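Local coordinates for anti-Sigma factor ChrR, transcriptional activator ChrR (Rhodobacter sphaeroides, PDB 2Z2S), which binds the extracytoplasmic function sigma-E factor and holds it inactive, and responds to singlet oxygen through its C-terminal domain, at residues F24-L34 and G145-Q153. Residues are numbered along the deposited sequence; the frame is centred on the assembly and turned at random.
Sequences FSLVVATHLSL and GLELTLVLQ. With ZN (zinc ion), chain I.
Leu150, on strand 147-151, packs against helix 24-32 with every side-chain carbon beyond CA on the helix side of the strand. Its CB lies 4.1 Å from Val27 CG1. CG stands anti to the backbone N (chi1 169°), which carries the fork on toward the C-terminal half of the helix. There the two methyls part. CD2 meets CB and CG2 of Thr30. CD1 comes to the edge of the His31 imidazole, near its plane, 4.0 Å from ND1, and also reaches Leu34 CD1. The far nitrogen of that ring, His31 NE2, binds the zinc ion at 2.0 Å; His6, Cys35 and Cys38 complete the site. Thr30 turns its methyl to Leu150, while its OG1 donates a hydrogen bond back to Leu26 O at 2.9 Å.

Toward the start of both segments, Val27 CG1 also touches Leu148 CB at 3.9 Å. Leu148 CD1 touches both Phe24 CD1 and Val28 CG2. Over one face of the Phe24 ring lies Leu146 CD2, a CH-pi contact 4.0 Å from the centroid. With an alanine in place of Phe24, a gap is likely to open beside Leu148 and the Leu146 methyl to lose its aromatic partner.

No hydrogen bond crosses between the two segments. Here the anti-sigma and cupin-like domains meet through mostly buried apolar side chains, consistent with packing by shape; His31 ND1 adds a weak hydrogen bond to Gly166 O nearby.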
loop_
_atom_site.group_PDB
_atom_site.type_symbol
_atom_site.label_atom_id
_atom_site.label_comp_id
_atom_site.label_asym_id
_atom_site.label_seq_id
_atom_site.Cartn_x
_atom_site.Cartn_y
_atom_site.Cartn_z
ATOM N N PHE B 24 -4.335 -10.142 5.207
ATOM C CA PHE B 24 -4.347 -9.959 3.766
ATOM C C PHE B 24 -3.451 -8.791 3.340
ATOM O O PHE B 24 -2.729 -8.895 2.359
ATOM C CB PHE B 24 -5.789 -9.769 3.265
ATOM C CG PHE B 24 -6.655 -10.992 3.445
ATOM C CD1 PHE B 24 -6.202 -12.237 3.039
ATOM C CD2 PHE B 24 -7.914 -10.900 4.012
ATOM C CE1 PHE B 24 -6.983 -13.365 3.194
ATOM C CE2 PHE B 24 -8.702 -12.035 4.168
ATOM C CZ PHE B 24 -8.231 -13.265 3.755
ATOM N N SER B 25 -3.488 -7.687 4.080
ATOM C CA SER B 25 -2.636 -6.542 3.773
ATOM C C SER B 25 -1.182 -6.972 3.796
ATOM O O SER B 25 -0.357 -6.451 3.062
ATOM C CB SER B 25 -2.823 -5.439 4.805
ATOM O OG SER B 25 -4.167 -4.999 4.833
ATOM N N LEU B 26 -0.858 -7.920 4.658
ATOM C CA LEU B 26 0.510 -8.396 4.738
ATOM C C LEU B 26 0.937 -9.132 3.457
ATOM O O LEU B 26 2.024 -8.936 2.934
ATOM C CB LEU B 26 0.659 -9.311 5.956
ATOM C CG LEU B 26 2.064 -9.848 6.253
ATOM C CD1 LEU B 26 3.080 -8.714 6.133
ATOM C CD2 LEU B 26 2.102 -10.476 7.675
ATOM N N VAL B 27 0.074 -9.984 2.940
ATOM C CA VAL B 27 0.436 -10.713 1.748
ATOM C C VAL B 27 0.444 -9.815 0.532
ATOM O O VAL B 27 1.383 -9.840 -0.266
ATOM C CB VAL B 27 -0.531 -11.867 1.508
ATOM C CG1 VAL B 27 -0.239 -12.524 0.193
ATOM C CG2 VAL B 27 -0.399 -12.875 2.628
ATOM N N VAL B 28 -0.607 -9.023 0.388
ATOM C CA VAL B 28 -0.707 -8.130 -0.750
ATOM C C VAL B 28 0.495 -7.195 -0.837
ATOM O O VAL B 28 1.084 -7.019 -1.905
ATOM C CB VAL B 28 -1.975 -7.301 -0.680
ATOM C CG1 VAL B 28 -1.996 -6.292 -1.804
ATOM C CG2 VAL B 28 -3.165 -8.206 -0.790
ATOM N N ALA B 29 0.867 -6.605 0.292
ATOM C CA ALA B 29 2.005 -5.696 0.310
ATOM C C ALA B 29 3.359 -6.387 0.134
ATOM O O ALA B 29 4.309 -5.756 -0.307
ATOM C CB ALA B 29 2.000 -4.867 1.593
ATOM N N THR B 30 3.475 -7.669 0.471
ATOM C CA THR B 30 4.762 -8.320 0.289
ATOM C C THR B 30 4.904 -8.576 -1.188
ATOM O O THR B 30 6.000 -8.536 -1.748
ATOM C CB THR B 30 4.888 -9.648 1.051
ATOM O OG1 THR B 30 4.805 -9.405 2.461
ATOM C CG2 THR B 30 6.259 -10.269 0.776
ATOM N N HIS B 31 3.780 -8.831 -1.836
ATOM C CA HIS B 31 3.838 -9.045 -3.263
ATOM C C HIS B 31 4.243 -7.708 -3.858
ATOM O O HIS B 31 5.188 -7.641 -4.633
ATOM C CB HIS B 31 2.480 -9.467 -3.815
ATOM C CG HIS B 31 2.490 -9.699 -5.289
ATOM N ND1 HIS B 31 3.261 -10.676 -5.883
ATOM C CD2 HIS B 31 1.837 -9.071 -6.297
ATOM C CE1 HIS B 31 3.081 -10.641 -7.192
ATOM N NE2 HIS B 31 2.221 -9.676 -7.468
ATOM N N LEU B 32 3.547 -6.641 -3.461
ATOM C CA LEU B 32 3.832 -5.307 -3.980
ATOM C C LEU B 32 5.295 -4.926 -3.887
ATOM O O LEU B 32 5.816 -4.225 -4.757
ATOM C CB LEU B 32 2.989 -4.227 -3.281
ATOM C CG LEU B 32 1.469 -4.165 -3.515
ATOM C CD1 LEU B 32 0.942 -2.854 -2.988
ATOM C CD2 LEU B 32 1.131 -4.295 -4.985
ATOM N N SER B 33 5.989 -5.372 -2.854
ATOM C CA SER B 33 7.389 -4.996 -2.790
ATOM C C SER B 33 8.281 -5.959 -3.559
ATOM O O SER B 33 9.496 -5.793 -3.565
ATOM C CB SER B 33 7.863 -4.932 -1.355
ATOM O OG SER B 33 8.201 -6.232 -0.963
ATOM N N LEU B 34 7.674 -6.960 -4.195
ATOM C CA LEU B 34 8.403 -7.945 -4.988
ATOM C C LEU B 34 8.030 -7.823 -6.455
ATOM O O LEU B 34 8.795 -8.224 -7.327
ATOM C CB LEU B 34 8.083 -9.370 -4.522
ATOM C CG LEU B 34 8.645 -9.913 -3.189
ATOM C CD1 LEU B 34 8.022 -11.257 -2.867
ATOM C CD2 LEU B 34 10.148 -10.085 -3.257
ATOM N N GLY B 145 -13.864 -18.411 3.091
ATOM C CA GLY B 145 -13.660 -17.114 2.476
ATOM C C GLY B 145 -12.598 -17.106 1.391
ATOM O O GLY B 145 -12.703 -17.824 0.390
ATOM N N LEU B 146 -11.558 -16.307 1.605
ATOM C CA LEU B 146 -10.492 -16.164 0.632
ATOM C C LEU B 146 -9.098 -16.485 1.172
ATOM O O LEU B 146 -8.726 -16.045 2.251
ATOM C CB LEU B 146 -10.552 -14.736 0.085
ATOM C CG LEU B 146 -9.454 -14.178 -0.811
ATOM C CD1 LEU B 146 -10.071 -13.571 -2.058
ATOM C CD2 LEU B 146 -8.659 -13.130 -0.040
ATOM N N GLU B 147 -8.333 -17.260 0.412
ATOM C CA GLU B 147 -6.977 -17.625 0.804
ATOM C C GLU B 147 -5.969 -17.000 -0.169
ATOM O O GLU B 147 -6.135 -17.119 -1.388
ATOM C CB GLU B 147 -6.832 -19.144 0.803
ATOM N N LEU B 148 -4.946 -16.330 0.372
ATOM C CA LEU B 148 -3.882 -15.706 -0.425
ATOM C C LEU B 148 -2.553 -16.373 -0.123
ATOM O O LEU B 148 -2.168 -16.501 1.037
ATOM C CB LEU B 148 -3.730 -14.228 -0.097
ATOM C CG LEU B 148 -4.851 -13.272 -0.483
ATOM C CD1 LEU B 148 -4.376 -11.854 -0.222
ATOM C CD2 LEU B 148 -5.224 -13.454 -1.961
ATOM N N THR B 149 -1.837 -16.778 -1.163
ATOM C CA THR B 149 -0.551 -17.435 -0.965
ATOM C C THR B 149 0.517 -16.745 -1.802
ATOM O O THR B 149 0.294 -16.425 -2.969
ATOM C CB THR B 149 -0.629 -18.932 -1.371
ATOM O OG1 THR B 149 -1.779 -19.531 -0.762
ATOM C CG2 THR B 149 0.613 -19.691 -0.912
ATOM N N LEU B 150 1.676 -16.517 -1.200
ATOM C CA LEU B 150 2.782 -15.874 -1.899
ATOM C C LEU B 150 4.028 -16.711 -1.722
ATOM O O LEU B 150 4.470 -16.929 -0.605
ATOM C CB LEU B 150 3.024 -14.467 -1.343
ATOM C CG LEU B 150 4.286 -13.677 -1.719
ATOM C CD1 LEU B 150 4.409 -13.453 -3.222
ATOM C CD2 LEU B 150 4.217 -12.343 -1.006
ATOM N N VAL B 151 4.580 -17.187 -2.832
ATOM C CA VAL B 151 5.781 -18.002 -2.795
ATOM C C VAL B 151 6.985 -17.097 -2.570
ATOM O O VAL B 151 7.180 -16.119 -3.293
ATOM C CB VAL B 151 5.965 -18.750 -4.119
ATOM C CG1 VAL B 151 7.152 -19.698 -4.031
ATOM C CG2 VAL B 151 4.705 -19.508 -4.449
ATOM N N LEU B 152 7.795 -17.423 -1.574
ATOM C CA LEU B 152 8.973 -16.620 -1.275
ATOM C C LEU B 152 10.227 -17.323 -1.743
ATOM O O LEU B 152 11.268 -16.695 -1.926
ATOM C CB LEU B 152 9.062 -16.357 0.225
ATOM C CG LEU B 152 7.843 -15.644 0.811
ATOM C CD1 LEU B 152 7.957 -15.578 2.316
ATOM C CD2 LEU B 152 7.738 -14.251 0.218
ATOM N N GLN B 153 10.121 -18.634 -1.925
ATOM C CA GLN B 153 11.243 -19.442 -2.385
ATOM C C GLN B 153 10.722 -20.708 -3.048
ATOM O O GLN B 153 9.676 -21.236 -2.675
ATOM C CB GLN B 153 12.159 -19.815 -1.216
ATOM C CG GLN B 153 13.426 -20.523 -1.661
ATOM C CD GLN B 153 14.277 -21.015 -0.506
ATOM O OE1 GLN B 153 13.880 -21.921 0.224
ATOM N NE2 GLN B 153 15.453 -20.424 -0.340
HETATM ZN ZN ZN I . 2.317 -8.655 -9.181
#